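Local atomic coordinates of glycerol uptake operon antiterminator regulatory protein (Listeria monocytogenes str. 4b, PDB entry 3KTS), a protein that probably acts as a glycerol-3-phosphate-responsive antiterminator, regulating transcription of the glycerol uptake operon. Residues I74-C78 and T79-P83; R90-A93 and I94-A97; S114-N117 and K118-L122. One frame throughout, in Å; residues are numbered along the deposited sequence.

Contact 1: residues I74-C78 and T79-P83; sequences IDFLC and TEICP
The ring of Phe-76 leans against the methyl end of Ile-81 at the close of helix 71-81, one of the outer helices of a TIM barrel. With CG anti to the backbone N, chi1 175° sends the ring outward from the helix, leaning slightly toward its C-terminal end, and its far atom CZ comes to 3.4 Å from Ile-81 CD1. The two groups meet at a slant. Beside them, Glu-80 CB lies near Phe-76 CD2; beyond it the chain bends at chi2, and the carboxylate plane stands 37° from the ring. On the barrel-facing flank Leu-77 CD2 approaches Ile-81 CG2 more loosely, at 4.4 Å; Leu-43 of helix 43-52 packs on both residues. Thr-79 turns back on the helix: its OG1 swings to the carbonyl one turn earlier, donating to Asp-75 O at 2.7 Å from above the carbonyl plane, while Thr-79 N bonds to the same oxygen. That acceptor therefore takes two bonds, whereas the Asp-75 carboxylate has its own partner, OD1 hydrogen-bonding to His-100 NE2. The last turn widens to a pi-type turn and the helix stops at Cys-82, which has positive phi (56°). Cys-82 N binds Leu-77 O at 2.7 Å, and Pro-83 CD rests 3.4 Å from that same Leu-77 O.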
# COMPACT_ATOMS: atom_id res chain seq x y z
N ILE A 74 -6.27 12.96 -7.89
CA ILE A 74 -6.81 11.64 -7.57
C ILE A 74 -7.81 11.23 -8.65
O ILE A 74 -7.82 10.08 -9.09
CB ILE A 74 -7.40 11.58 -6.14
CG1 ILE A 74 -6.31 11.85 -5.10
CG2 ILE A 74 -8.06 10.23 -5.85
CD1 ILE A 74 -4.98 11.10 -5.34
N ASP A 75 -8.61 12.20 -9.10
CA ASP A 75 -9.48 12.06 -10.27
C ASP A 75 -8.73 11.51 -11.48
O ASP A 75 -9.19 10.58 -12.12
CB ASP A 75 -10.13 13.41 -10.62
CG ASP A 75 -11.30 13.75 -9.71
OD1 ASP A 75 -12.04 12.82 -9.35
OD2 ASP A 75 -11.47 14.94 -9.37
N PHE A 76 -7.56 12.09 -11.76
CA PHE A 76 -6.65 11.67 -12.83
C PHE A 76 -6.18 10.22 -12.67
O PHE A 76 -6.13 9.47 -13.65
CB PHE A 76 -5.45 12.61 -12.86
CG PHE A 76 -4.37 12.23 -13.83
CD1 PHE A 76 -3.11 11.85 -13.37
CD2 PHE A 76 -4.58 12.28 -15.20
CE1 PHE A 76 -2.09 11.52 -14.25
CE2 PHE A 76 -3.58 11.94 -16.10
CZ PHE A 76 -2.33 11.57 -15.62
N LEU A 77 -5.86 9.84 -11.44
CA LEU A 77 -5.40 8.49 -11.16
C LEU A 77 -6.50 7.46 -11.35
O LEU A 77 -6.23 6.35 -11.79
CB LEU A 77 -4.85 8.39 -9.73
CG LEU A 77 -3.61 9.20 -9.37
CD1 LEU A 77 -3.19 8.87 -7.97
CD2 LEU A 77 -2.48 8.96 -10.36
N CYS A 78 -7.73 7.86 -11.04
CA CYS A 78 -8.87 6.95 -11.08
C CYS A 78 -9.51 6.83 -12.46
O CYS A 78 -9.97 5.76 -12.84
CB CYS A 78 -9.92 7.38 -10.07
SG CYS A 78 -9.38 7.28 -8.36
N THR A 79 -9.56 7.94 -13.19
CA THR A 79 -10.20 7.98 -14.51
C THR A 79 -9.23 7.73 -15.66
O THR A 79 -9.61 7.13 -16.66
CB THR A 79 -10.96 9.32 -14.76
OG1 THR A 79 -10.05 10.42 -14.70
CG2 THR A 79 -12.08 9.51 -13.74
N GLU A 80 -7.98 8.18 -15.53
CA GLU A 80 -7.03 8.10 -16.65
C GLU A 80 -5.79 7.22 -16.47
O GLU A 80 -5.16 6.85 -17.46
CB GLU A 80 -6.62 9.49 -17.14
CG GLU A 80 -7.63 10.12 -18.11
CD GLU A 80 -6.97 10.75 -19.33
OE1 GLU A 80 -7.68 10.96 -20.34
OE2 GLU A 80 -5.75 11.03 -19.30
N ILE A 81 -5.43 6.89 -15.23
CA ILE A 81 -4.28 6.00 -15.02
C ILE A 81 -4.75 4.59 -14.65
O ILE A 81 -4.28 3.61 -15.23
CB ILE A 81 -3.22 6.60 -14.04
CG1 ILE A 81 -2.04 7.20 -14.81
CG2 ILE A 81 -2.58 5.55 -13.16
CD1 ILE A 81 -2.39 8.19 -15.88
N CYS A 82 -5.70 4.53 -13.72
CA CYS A 82 -6.36 3.29 -13.27
C CYS A 82 -5.44 2.18 -12.75
O CYS A 82 -5.28 1.15 -13.42
CB CYS A 82 -7.28 2.74 -14.36
SG CYS A 82 -8.29 3.99 -15.16
N PRO A 83 -4.81 2.39 -11.57
CA PRO A 83 -4.25 1.21 -10.92
C PRO A 83 -5.37 0.40 -10.29
O PRO A 83 -6.54 0.75 -10.43
CB PRO A 83 -3.34 1.80 -9.85
CG PRO A 83 -3.95 3.11 -9.53
CD PRO A 83 -4.54 3.62 -10.80

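Contact 2: residues R90-A93 and I94-A97; sequences RGNA and IMKA
Met-95 curls its terminal methyl back alongside Asn-92, three residues earlier in the first turns of helix 91-99, the helix of the beta-alpha-beta unit that joins barrel strands 85-88 and 103-109. The two chains lie side by side and point the same way. The thioether bends at chi3 (-53°), which turns CE back until it lies 3.4 Å from Asn-92 ND2, an approach of methyl to amide nitrogen; its CG meanwhile passes close to Gly-91 O. Ile-94, Ala-93 and Ala-97 face the sheet: Ile-94 packs on Ala-104 and Gln-106 of strand 103-109, Ala-93 on Ser-88 and Ala-97 on Ile-86 of strand 85-88. The CG1 branch of Ile-94 also lies 3.4 Å from Arg-90 O. Lys-96 starts with CB near Asn-92 O and then, kinked at chi2, leads its amine away from the turn, where it makes a long, weak ion pair with Asp-75. Backbone hydrogen bonds run from each residue to the one four places on: Lys-96 N to Asn-92 O and Ala-97 N to Ala-93 O, each 3.0 Å. Met-95 N hydrogen-bonds to Gly-91 O, also at 3.0 Å.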
# COMPACT_ATOMS: atom_id res chain seq x y z
N ARG A 90 -2.84 11.28 2.82
CA ARG A 90 -3.81 12.35 2.86
C ARG A 90 -5.20 11.76 2.99
O ARG A 90 -5.53 10.79 2.30
CB ARG A 90 -3.71 13.13 1.55
CG ARG A 90 -3.82 14.64 1.67
CD ARG A 90 -4.48 15.21 0.43
NE ARG A 90 -4.12 16.61 0.21
CZ ARG A 90 -4.92 17.52 -0.34
NH1 ARG A 90 -4.49 18.76 -0.50
NH2 ARG A 90 -6.15 17.18 -0.71
N GLY A 91 -6.03 12.35 3.85
CA GLY A 91 -7.39 11.87 4.08
C GLY A 91 -8.33 12.16 2.92
O GLY A 91 -9.17 11.32 2.56
N ASN A 92 -8.17 13.34 2.33
CA ASN A 92 -8.98 13.79 1.20
C ASN A 92 -8.84 12.88 -0.02
O ASN A 92 -9.78 12.72 -0.80
CB ASN A 92 -8.61 15.22 0.82
CG ASN A 92 -8.63 16.16 2.01
OD1 ASN A 92 -7.59 16.61 2.49
ND2 ASN A 92 -9.83 16.45 2.51
N ALA A 93 -7.66 12.28 -0.17
CA ALA A 93 -7.40 11.36 -1.26
C ALA A 93 -8.10 10.02 -1.04
O ALA A 93 -8.54 9.38 -2.00
CB ALA A 93 -5.92 11.17 -1.45
N ILE A 94 -8.19 9.59 0.21
CA ILE A 94 -8.89 8.36 0.57
C ILE A 94 -10.39 8.52 0.34
O ILE A 94 -11.05 7.60 -0.15
CB ILE A 94 -8.59 7.95 2.04
CG1 ILE A 94 -7.08 7.72 2.26
CG2 ILE A 94 -9.39 6.70 2.45
CD1 ILE A 94 -6.48 6.56 1.47
N MET A 95 -10.91 9.71 0.68
CA MET A 95 -12.32 10.06 0.45
C MET A 95 -12.64 10.07 -1.04
O MET A 95 -13.64 9.50 -1.46
CB MET A 95 -12.67 11.41 1.08
CG MET A 95 -12.56 11.43 2.60
SD MET A 95 -13.22 12.87 3.49
CE MET A 95 -12.46 14.28 2.69
N LYS A 96 -11.77 10.69 -1.83
CA LYS A 96 -11.96 10.79 -3.27
C LYS A 96 -11.90 9.44 -3.98
O LYS A 96 -12.72 9.17 -4.85
CB LYS A 96 -10.95 11.76 -3.89
CG LYS A 96 -11.39 12.31 -5.24
CD LYS A 96 -12.54 13.30 -5.10
CE LYS A 96 -13.31 13.46 -6.39
NZ LYS A 96 -14.06 14.74 -6.44
N ALA A 97 -10.93 8.61 -3.59
CA ALA A 97 -10.75 7.29 -4.20
C ALA A 97 -11.97 6.41 -3.96
O ALA A 97 -12.38 5.64 -4.83
CB ALA A 97 -9.51 6.62 -3.68

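Contact 3: residues S114-N117 and K118-L122; sequences SAYN and KGVAL
This is a local contact between successive turns of helix 113-126, on the outside of the protein, where Tyr-116 and Val-120 meet four residues apart. The tyrosine has CG anti to its own N (chi1 -173°), which sends the ring out from the helix, and Val-120 CG1 sits over one ring face, displaced toward the rim. It is a CH-pi contact, with Val-120 CG1 3.9 Å from the Tyr-116 ring centroid and 15° off the ring normal. Val-120 CG2 lies near the carbonyl oxygens of Tyr-116 and Asn-117, at 3.3 Å from Asn-117 O. The helix belongs to the beta-alpha-beta unit between strands 103-109 and 130-134 of the TIM barrel, and the Tyr-116/Val-120 pair faces the next helix, 139-149, where Met-145 touches both side chains. On a different flank Lys-118 extends fully beyond CG and runs alongside Ser-114: its CG lies 3.4 Å from Ser-114 O, its CE 3.4 Å from Ser-114 OG, and its NZ 3.7 Å from the same OG. Beneath these side chains, Val-120 N hydrogen-bonds to Tyr-116 O at 2.7 Å, and Gly-119 N to Ala-115 O at 3.0 Å.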
# COMPACT_ATOMS: atom_id res chain seq x y z
N SER A 114 1.40 11.12 19.30
CA SER A 114 0.63 12.17 18.63
C SER A 114 0.23 11.70 17.24
O SER A 114 -0.90 11.94 16.81
CB SER A 114 1.45 13.46 18.56
OG SER A 114 0.73 14.48 17.88
N ALA A 115 1.16 11.03 16.56
CA ALA A 115 0.94 10.46 15.24
C ALA A 115 -0.11 9.35 15.28
O ALA A 115 -0.94 9.25 14.37
CB ALA A 115 2.25 9.92 14.68
N TYR A 116 -0.07 8.54 16.33
CA TYR A 116 -1.11 7.54 16.58
C TYR A 116 -2.48 8.21 16.72
O TYR A 116 -3.38 7.92 15.94
CB TYR A 116 -0.77 6.72 17.84
CG TYR A 116 -1.70 5.54 18.10
CD1 TYR A 116 -1.43 4.29 17.56
CD2 TYR A 116 -2.83 5.68 18.92
CE1 TYR A 116 -2.26 3.21 17.80
CE2 TYR A 116 -3.67 4.60 19.16
CZ TYR A 116 -3.38 3.36 18.60
OH TYR A 116 -4.20 2.28 18.83
N ASN A 117 -2.60 9.11 17.69
CA ASN A 117 -3.87 9.76 18.06
C ASN A 117 -4.54 10.52 16.93
O ASN A 117 -5.75 10.43 16.75
CB ASN A 117 -3.68 10.71 19.25
CG ASN A 117 -3.40 9.97 20.55
OD1 ASN A 117 -3.40 8.74 20.60
ND2 ASN A 117 -3.15 10.74 21.61
N LYS A 118 -3.74 11.28 16.18
CA LYS A 118 -4.25 12.04 15.04
C LYS A 118 -4.59 11.10 13.89
O LYS A 118 -5.55 11.33 13.15
CB LYS A 118 -3.24 13.10 14.60
CG LYS A 118 -3.07 14.22 15.63
CD LYS A 118 -1.95 15.17 15.29
CE LYS A 118 -1.77 16.20 16.39
NZ LYS A 118 -0.77 17.24 16.01
N GLY A 119 -3.79 10.04 13.76
CA GLY A 119 -3.94 9.06 12.70
C GLY A 119 -5.14 8.16 12.86
O GLY A 119 -5.82 7.87 11.88
N VAL A 120 -5.41 7.73 14.10
CA VAL A 120 -6.60 6.93 14.38
C VAL A 120 -7.87 7.77 14.21
O VAL A 120 -8.90 7.26 13.77
CB VAL A 120 -6.58 6.21 15.77
CG1 VAL A 120 -5.43 5.22 15.86
CG2 VAL A 120 -6.55 7.20 16.93
N ALA A 121 -7.77 9.06 14.52
CA ALA A 121 -8.86 10.00 14.33
C ALA A 121 -9.14 10.20 12.84
O ALA A 121 -10.30 10.33 12.44
CB ALA A 121 -8.54 11.34 15.02
N LEU A 122 -8.09 10.19 12.02
CA LEU A 122 -8.22 10.35 10.57
C LEU A 122 -8.82 9.11 9.92
O LEU A 122 -9.68 9.21 9.05
CB LEU A 122 -6.88 10.70 9.91
CG LEU A 122 -6.90 11.16 8.45
CD1 LEU A 122 -7.95 12.26 8.21
CD2 LEU A 122 -5.54 11.63 8.00

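Each contact is local to one outer helix of the barrel or its end, and the three follow in chain order. Contacts 1 and 2 are partly buried and touch each other: Ile-74 packs on Ala-93 and Lys-96, joining helices 71-81 and 91-99. Contact 3 is a surface contact, its centre about 28 Å from that of contact 1; it meets contact 2 lightly, where Leu-122 CD1 approaches Gly-91 CA. The chemistry differs with position. Contact 1 closes a helix and combines a widened turn and a threonine hydroxyl bond with ring-aliphatic packing. Contact 2 lies in the first turns of its helix, with Ile-94 and two alanines toward the strands and a methionine outside. Contact 3, within a longer helix, combines a CH-pi pair with an extended lysine.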